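Local coordinates for protein (5-formylfuran-3-yl)methyl phosphate transaminase (Methanococcus jannaschii, PDB 2Z61) that catalyses the pyridoxal-phosphate-dependent transfer of an amino group from alanine to a furancarboxaldehyde phosphate, making the precursor of the furan moiety of methanofuran, at residues A[287-292]-A[346-351]; A[298-303]-A[309-314]; A[318-323]-A[330-335]. All coordinates share one frame; numbering follows the deposited sequence.

Interaction 1: A[287-292]-A[346-351]; sequences RLVLKY and IRISYA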
# COMPACT_ATOMS: atom_id res chain seq x y z
N ARG A 287 29.49 -8.51 -16.09
CA ARG A 287 30.62 -9.22 -16.68
C ARG A 287 31.79 -9.30 -15.71
O ARG A 287 32.49 -10.31 -15.65
CB ARG A 287 31.04 -8.53 -17.98
CG ARG A 287 30.03 -8.66 -19.12
CD ARG A 287 30.45 -7.87 -20.35
NE ARG A 287 29.41 -7.85 -21.37
CZ ARG A 287 28.95 -8.92 -22.02
NH1 ARG A 287 29.45 -10.12 -21.76
NH2 ARG A 287 27.99 -8.79 -22.92
N LEU A 288 32.00 -8.23 -14.94
CA LEU A 288 33.08 -8.19 -13.97
C LEU A 288 32.82 -9.26 -12.92
O LEU A 288 33.73 -9.99 -12.52
CB LEU A 288 33.13 -6.82 -13.28
CG LEU A 288 34.38 -6.44 -12.47
CD1 LEU A 288 34.00 -5.41 -11.43
CD2 LEU A 288 34.96 -7.66 -11.78
N VAL A 289 31.57 -9.37 -12.48
CA VAL A 289 31.20 -10.36 -11.48
C VAL A 289 31.33 -11.79 -12.00
O VAL A 289 31.74 -12.69 -11.26
CB VAL A 289 29.74 -10.15 -10.99
CG1 VAL A 289 29.29 -11.35 -10.17
CG2 VAL A 289 29.64 -8.88 -10.15
N LEU A 290 30.99 -11.99 -13.27
CA LEU A 290 31.07 -13.31 -13.87
C LEU A 290 32.51 -13.76 -14.08
O LEU A 290 32.81 -14.95 -13.97
CB LEU A 290 30.32 -13.35 -15.20
CG LEU A 290 28.80 -13.27 -15.08
CD1 LEU A 290 28.18 -13.20 -16.47
CD2 LEU A 290 28.29 -14.47 -14.32
N LYS A 291 33.39 -12.82 -14.38
CA LYS A 291 34.79 -13.15 -14.59
C LYS A 291 35.37 -13.75 -13.31
O LYS A 291 36.01 -14.80 -13.36
CB LYS A 291 35.59 -11.90 -15.00
CG LYS A 291 37.07 -12.18 -15.31
CD LYS A 291 37.87 -12.47 -14.05
CE LYS A 291 39.25 -13.07 -14.35
NZ LYS A 291 39.18 -14.53 -14.63
N TYR A 292 35.13 -13.10 -12.18
CA TYR A 292 35.65 -13.59 -10.90
C TYR A 292 35.00 -14.90 -10.48
O TYR A 292 35.67 -15.81 -10.00
CB TYR A 292 35.45 -12.55 -9.79
CG TYR A 292 36.48 -11.44 -9.79
CD1 TYR A 292 36.57 -10.53 -10.84
CD2 TYR A 292 37.36 -11.29 -8.71
CE1 TYR A 292 37.51 -9.50 -10.83
CE2 TYR A 292 38.30 -10.25 -8.69
CZ TYR A 292 38.36 -9.36 -9.75
OH TYR A 292 39.28 -8.33 -9.72
N ILE A 346 24.66 -18.44 -2.75
CA ILE A 346 24.65 -17.09 -2.20
C ILE A 346 24.28 -16.14 -3.34
O ILE A 346 24.59 -16.40 -4.50
CB ILE A 346 26.03 -16.65 -1.64
CG1 ILE A 346 27.02 -16.46 -2.79
CG2 ILE A 346 26.54 -17.67 -0.64
CD1 ILE A 346 28.29 -15.73 -2.39
N ARG A 347 23.60 -15.05 -3.01
CA ARG A 347 23.23 -14.09 -4.04
C ARG A 347 24.14 -12.88 -3.99
O ARG A 347 24.37 -12.30 -2.93
CB ARG A 347 21.78 -13.62 -3.87
CG ARG A 347 21.30 -12.70 -5.00
CD ARG A 347 19.97 -12.03 -4.68
NE ARG A 347 20.14 -10.88 -3.80
CZ ARG A 347 19.14 -10.11 -3.37
NH1 ARG A 347 17.89 -10.36 -3.74
NH2 ARG A 347 19.39 -9.07 -2.58
N ILE A 348 24.68 -12.53 -5.15
CA ILE A 348 25.54 -11.37 -5.27
C ILE A 348 24.80 -10.34 -6.10
O ILE A 348 24.33 -10.64 -7.21
CB ILE A 348 26.88 -11.72 -5.98
CG1 ILE A 348 27.78 -12.50 -5.03
CG2 ILE A 348 27.57 -10.44 -6.44
CD1 ILE A 348 29.17 -12.79 -5.58
N SER A 349 24.66 -9.15 -5.55
CA SER A 349 23.98 -8.07 -6.25
C SER A 349 25.00 -7.05 -6.72
O SER A 349 25.78 -6.55 -5.93
CB SER A 349 22.98 -7.38 -5.33
OG SER A 349 22.56 -6.14 -5.89
N TYR A 350 25.01 -6.75 -8.02
CA TYR A 350 25.96 -5.77 -8.52
C TYR A 350 25.31 -4.41 -8.70
O TYR A 350 25.66 -3.64 -9.60
CB TYR A 350 26.61 -6.26 -9.82
CG TYR A 350 25.69 -6.85 -10.87
CD1 TYR A 350 25.05 -6.05 -11.81
CD2 TYR A 350 25.50 -8.23 -10.95
CE1 TYR A 350 24.26 -6.60 -12.81
CE2 TYR A 350 24.71 -8.80 -11.94
CZ TYR A 350 24.10 -7.98 -12.87
OH TYR A 350 23.32 -8.54 -13.87
N ALA A 351 24.36 -4.13 -7.81
CA ALA A 351 23.65 -2.86 -7.80
C ALA A 351 24.47 -1.93 -6.92
O ALA A 351 23.94 -1.24 -6.04
CB ALA A 351 22.25 -3.05 -7.22
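Val289, on helix 269-295, meets Ile348 and Tyr350 through its two methyl groups, and the contact is wholly apolar: no hydrogen bond passes between 287-292 and 346-351. One branch serves each partner. CG1 of Val289 comes to 4.2 Å from CG2 of Ile348, while CG2 of Val289 stands 4.0 Å from CB of Tyr350. The split follows from the first torsion of the valine (169°), which sets CG1 anti to the backbone N and leaves CG2 anti to the carbonyl carbon, beside the N. The side chains of Val289 and Tyr350 cross at about a right angle, and the methyl meets the root of the tyrosine, lying oblique to its ring.

The polar groups of the strand work on other partners. Ser349, whose CB points away from the helix, gives its OG to the backbone O of Ile36, and Arg347 reaches Asn165 through NH1. Ile348 and Tyr350, alternate residues, turn the opposite way, and Val309 of the neighbouring strand also packs on Val289 and Tyr350. This is helix-on-sheet packing: helix 269-295 rests on Ile348 and Val309 of strands 346-349 and 308-309, in the small antiparallel sheet that 333-334 completes, consistent with the small domain of fold-type I aminotransferases.

Interaction 2: A[298-303]-A[309-314]; sequences WEVNNP and VFPNIG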
# COMPACT_ATOMS: atom_id res chain seq x y z
N TRP A 298 33.40 -21.14 -9.08
CA TRP A 298 31.99 -21.28 -8.72
C TRP A 298 31.14 -21.59 -9.95
O TRP A 298 31.54 -21.31 -11.08
CB TRP A 298 31.47 -20.00 -8.06
CG TRP A 298 32.06 -19.70 -6.72
CD1 TRP A 298 32.71 -20.58 -5.90
CD2 TRP A 298 32.01 -18.46 -6.02
NE1 TRP A 298 33.05 -19.96 -4.72
CE2 TRP A 298 32.64 -18.65 -4.77
CE3 TRP A 298 31.49 -17.19 -6.33
CZ2 TRP A 298 32.76 -17.63 -3.82
CZ3 TRP A 298 31.61 -16.17 -5.38
CH2 TRP A 298 32.24 -16.40 -4.15
N GLU A 299 29.96 -22.16 -9.72
CA GLU A 299 29.06 -22.50 -10.82
C GLU A 299 27.83 -21.62 -10.91
O GLU A 299 27.18 -21.32 -9.91
CB GLU A 299 28.61 -23.96 -10.71
CG GLU A 299 29.62 -24.97 -11.20
CD GLU A 299 29.09 -26.39 -11.12
OE1 GLU A 299 27.98 -26.64 -11.64
OE2 GLU A 299 29.79 -27.25 -10.54
N VAL A 300 27.53 -21.15 -12.12
CA VAL A 300 26.32 -20.37 -12.35
C VAL A 300 25.84 -20.93 -13.66
O VAL A 300 26.52 -21.75 -14.27
CB VAL A 300 26.58 -18.85 -12.54
CG1 VAL A 300 27.10 -18.24 -11.24
CG2 VAL A 300 27.53 -18.62 -13.71
N ASN A 301 24.67 -20.51 -14.10
CA ASN A 301 24.12 -21.01 -15.36
C ASN A 301 23.36 -19.95 -16.08
O ASN A 301 22.14 -19.87 -15.87
CB ASN A 301 22.78 -21.58 -15.19
CG ASN A 301 22.71 -22.66 -14.17
OD1 ASN A 301 23.34 -23.71 -14.32
ND2 ASN A 301 21.96 -22.42 -13.11
N ASN A 302 23.95 -19.19 -16.95
CA ASN A 302 23.22 -18.14 -17.66
C ASN A 302 22.51 -16.90 -17.09
O ASN A 302 21.48 -16.46 -17.59
CB ASN A 302 22.49 -18.67 -18.94
CG ASN A 302 22.75 -17.75 -20.16
OD1 ASN A 302 23.82 -17.14 -20.28
ND2 ASN A 302 21.79 -17.70 -21.08
N PRO A 303 23.11 -16.28 -16.05
CA PRO A 303 22.48 -15.06 -15.52
C PRO A 303 22.60 -13.90 -16.53
O PRO A 303 23.70 -13.39 -16.77
CB PRO A 303 23.25 -14.81 -14.22
CG PRO A 303 24.65 -15.30 -14.56
CD PRO A 303 24.35 -16.60 -15.30
N VAL A 309 23.45 -12.51 -9.33
CA VAL A 309 24.15 -13.70 -9.80
C VAL A 309 24.02 -14.64 -8.59
O VAL A 309 24.24 -14.22 -7.45
CB VAL A 309 25.63 -13.42 -10.13
CG1 VAL A 309 26.30 -14.69 -10.62
CG2 VAL A 309 25.72 -12.35 -11.22
N PHE A 310 23.64 -15.89 -8.85
CA PHE A 310 23.41 -16.86 -7.78
C PHE A 310 24.31 -18.08 -7.93
O PHE A 310 23.85 -19.17 -8.28
CB PHE A 310 21.93 -17.28 -7.83
CG PHE A 310 21.40 -17.86 -6.55
CD1 PHE A 310 21.37 -17.10 -5.39
CD2 PHE A 310 20.89 -19.15 -6.53
CE1 PHE A 310 20.82 -17.62 -4.21
CE2 PHE A 310 20.34 -19.67 -5.36
CZ PHE A 310 20.31 -18.90 -4.20
N PRO A 311 25.61 -17.93 -7.63
CA PRO A 311 26.59 -19.01 -7.74
C PRO A 311 26.53 -20.13 -6.71
O PRO A 311 26.19 -19.90 -5.54
CB PRO A 311 27.92 -18.27 -7.67
CG PRO A 311 27.61 -17.17 -6.70
CD PRO A 311 26.26 -16.68 -7.19
N ASN A 312 26.85 -21.34 -7.16
CA ASN A 312 26.91 -22.51 -6.30
C ASN A 312 28.35 -22.52 -5.81
O ASN A 312 29.27 -22.83 -6.57
CB ASN A 312 26.63 -23.79 -7.09
CG ASN A 312 26.66 -25.03 -6.22
OD1 ASN A 312 27.57 -25.22 -5.42
ND2 ASN A 312 25.66 -25.89 -6.38
N ILE A 313 28.56 -22.17 -4.54
CA ILE A 313 29.91 -22.12 -3.99
C ILE A 313 30.35 -23.44 -3.39
O ILE A 313 31.35 -23.51 -2.67
CB ILE A 313 30.02 -21.02 -2.92
CG1 ILE A 313 29.10 -21.35 -1.74
CG2 ILE A 313 29.67 -19.67 -3.53
CD1 ILE A 313 29.22 -20.36 -0.59
N GLY A 314 29.60 -24.50 -3.68
CA GLY A 314 29.93 -25.82 -3.17
C GLY A 314 29.95 -25.94 -1.66
O GLY A 314 30.48 -26.91 -1.13
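Trp298 lays one face of its indole over CG2 of Ile313, which sits 3.5 Å from the centroid of the five-membered ring and 17° off the ring normal, a CH-pi contact. The torsion of Ile313 accounts for the choice of branch: with CG1 between the backbone N and the carbonyl carbon (chi1 63°), CG2, anti to the carbonyl carbon, is the branch that lies over the ring. The two side chains run side by side in the same direction, and Pro311 joins them, its CG 3.9 Å from CE3 of Trp298.

Farther along, CG1 of Val300 lies 3.7 Å from CB of Pro311 and equally close to CG1 of Val309. Pro303 closes the row more loosely against that same Val309 methyl. Helix 269-295 lends Val293 to Trp298 and Val300, and Ile364 and Leu368 of helix 354-368 also touch the indole.

The backbones run antiparallel, their end-to-end directions 161° apart, and form a single beta bridge. Glu299 and Asn312 make its hydrogen-bonded pair: Asn312 N to Glu299 O is 2.8 Å and lies in the carbonyl plane, whereas the return bond, Glu299 N to Asn312 O, is weak at 3.3 Å. Asn312 OD1 then accepts from Gly314 N at 2.8 Å, an Asx turn, and its ND2 goes to Tyr345 OH.

With the indole of Trp298 cut back to an alanine here, CG2 of Ile313 and CG of Pro311 would probably lose their aromatic cover, and a gap is likely to open toward helix 354-368. The chemistry is thus divided: the Glu299-Asn312 bridge sets the register, the Asx turn shapes the chain just after it, and dispersion and CH-pi contacts, without any salt bridge, hold the side chains together.

Interaction 3: A[318-323]-A[330-335]; sequences REFAYK and VALTPG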
# COMPACT_ATOMS: atom_id res chain seq x y z
N ARG A 318 25.18 -19.81 4.15
CA ARG A 318 24.94 -19.13 5.43
C ARG A 318 26.24 -18.84 6.19
O ARG A 318 26.54 -17.70 6.57
CB ARG A 318 24.03 -20.01 6.30
CG ARG A 318 23.71 -19.45 7.69
CD ARG A 318 22.45 -18.60 7.68
NE ARG A 318 21.85 -18.46 9.01
CZ ARG A 318 20.71 -17.81 9.24
NH1 ARG A 318 20.04 -17.25 8.24
NH2 ARG A 318 20.23 -17.74 10.48
N GLU A 319 27.01 -19.89 6.42
CA GLU A 319 28.27 -19.79 7.15
C GLU A 319 29.28 -18.97 6.37
O GLU A 319 29.96 -18.11 6.94
CB GLU A 319 28.82 -21.19 7.44
CG GLU A 319 27.96 -21.99 8.40
CD GLU A 319 28.48 -23.39 8.63
OE1 GLU A 319 29.66 -23.53 8.99
OE2 GLU A 319 27.70 -24.35 8.44
N PHE A 320 29.36 -19.23 5.07
CA PHE A 320 30.28 -18.50 4.21
C PHE A 320 30.06 -17.00 4.37
O PHE A 320 31.00 -16.24 4.57
CB PHE A 320 30.05 -18.89 2.75
CG PHE A 320 30.93 -18.15 1.78
CD1 PHE A 320 32.26 -18.53 1.59
CD2 PHE A 320 30.44 -17.07 1.06
CE1 PHE A 320 33.09 -17.83 0.70
CE2 PHE A 320 31.25 -16.36 0.17
CZ PHE A 320 32.58 -16.75 -0.01
N ALA A 321 28.80 -16.59 4.28
CA ALA A 321 28.43 -15.19 4.40
C ALA A 321 28.92 -14.56 5.70
O ALA A 321 29.57 -13.52 5.69
CB ALA A 321 26.92 -15.03 4.28
N TYR A 322 28.60 -15.19 6.83
CA TYR A 322 29.02 -14.67 8.12
C TYR A 322 30.52 -14.44 8.22
O TYR A 322 30.96 -13.34 8.57
CB TYR A 322 28.57 -15.59 9.26
CG TYR A 322 27.41 -15.04 10.05
CD1 TYR A 322 26.15 -14.92 9.48
CD2 TYR A 322 27.60 -14.58 11.35
CE1 TYR A 322 25.09 -14.35 10.19
CE2 TYR A 322 26.54 -14.01 12.07
CZ TYR A 322 25.29 -13.90 11.48
OH TYR A 322 24.25 -13.33 12.18
N LYS A 323 31.30 -15.47 7.90
CA LYS A 323 32.75 -15.35 7.97
C LYS A 323 33.29 -14.25 7.07
O LYS A 323 34.10 -13.43 7.51
CB LYS A 323 33.41 -16.68 7.59
CG LYS A 323 33.03 -17.83 8.50
CD LYS A 323 33.77 -19.11 8.13
CE LYS A 323 33.38 -20.26 9.05
NZ LYS A 323 34.13 -21.51 8.73
N VAL A 330 32.60 -7.78 3.78
CA VAL A 330 31.84 -7.89 2.53
C VAL A 330 30.49 -8.55 2.80
O VAL A 330 30.42 -9.71 3.20
CB VAL A 330 32.63 -8.71 1.48
CG1 VAL A 330 31.79 -8.90 0.23
CG2 VAL A 330 33.92 -7.98 1.14
N ALA A 331 29.43 -7.78 2.57
CA ALA A 331 28.07 -8.25 2.80
C ALA A 331 27.45 -8.99 1.61
O ALA A 331 27.26 -8.42 0.53
CB ALA A 331 27.19 -7.06 3.19
N LEU A 332 27.13 -10.26 1.83
CA LEU A 332 26.52 -11.11 0.81
C LEU A 332 25.25 -11.71 1.41
O LEU A 332 25.10 -11.78 2.62
CB LEU A 332 27.46 -12.26 0.41
CG LEU A 332 28.69 -11.94 -0.45
CD1 LEU A 332 29.37 -13.24 -0.83
CD2 LEU A 332 28.27 -11.19 -1.70
N THR A 333 24.35 -12.15 0.54
CA THR A 333 23.09 -12.74 0.98
C THR A 333 23.11 -14.26 0.89
O THR A 333 23.35 -14.82 -0.18
CB THR A 333 21.93 -12.24 0.12
OG1 THR A 333 21.92 -10.80 0.12
CG2 THR A 333 20.59 -12.76 0.66
N PRO A 334 22.87 -14.95 2.02
CA PRO A 334 22.87 -16.42 2.04
C PRO A 334 21.75 -16.99 1.15
O PRO A 334 20.60 -16.60 1.27
CB PRO A 334 22.69 -16.75 3.52
CG PRO A 334 21.96 -15.55 4.06
CD PRO A 334 22.67 -14.41 3.38
N GLY A 335 22.12 -17.92 0.28
CA GLY A 335 21.16 -18.51 -0.63
C GLY A 335 19.98 -19.24 -0.02
O GLY A 335 18.88 -19.21 -0.57
O HOH W 1 28.69 -12.11 3.53
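Helix 317-328 passes the chain 330-335 with CA atoms 4.8 Å apart at Arg318 and Pro334 and 5.8 Å apart at Ala321 and Leu332, and no direct hydrogen bond joins the two segments. At the closer point CB of Pro334 packs 3.8 Å from CA of Arg318, so the proline ring rests against the helix backbone itself. Ala321 points its methyl at the chain, 4.1 Å from the carbonyl O of Leu332, and its small size suits this close passage.

Phe320 reaches across from the side. With CG opposite the backbone N (chi1 178°), its ring extends to Leu332, whose CD1 lies near the ring plane, 3.8 Å from CE2 at the edge. Ile313 and Leu368 also pack on Phe320, while Ile346 and Ile348 line Leu332.

Polar linkage comes from one water. It donates to Ala321 O (2.7 Å) and to Val330 O (3.0 Å) and accepts from Leu332 N. With both its protons and an acceptor site used, the water ties the helix backbone to the groups flanking Ala331 in sequence. The contact therefore combines apolar packing with a water bridge, which satisfies three main-chain groups of buried residues.

How the interactions relate
The three contacts lie on one side of the chain's centre, and each has one segment that reaches the small sheet 308-309, 346-349, 333-334; 330-331 pairs with 32-33 instead. Interaction 1 spans the others along the chain: after helix 269-295 come interaction 2, around strand 308-309, then interaction 3, from helix 317-328 to strand 333-334, before strand 346-349 closes the set. Centres of interactions 1 and 2 are about 10 Å apart, of 1 and 3 about 14 Å, of 2 and 3 about 15 Å. Strand 346-349 is central, probably bonded to Val309 O through Ile348 N and to Thr333 O through Arg347 N. Helices 269-295 and 317-328 are thus tied through one sheet, probably as the small domain.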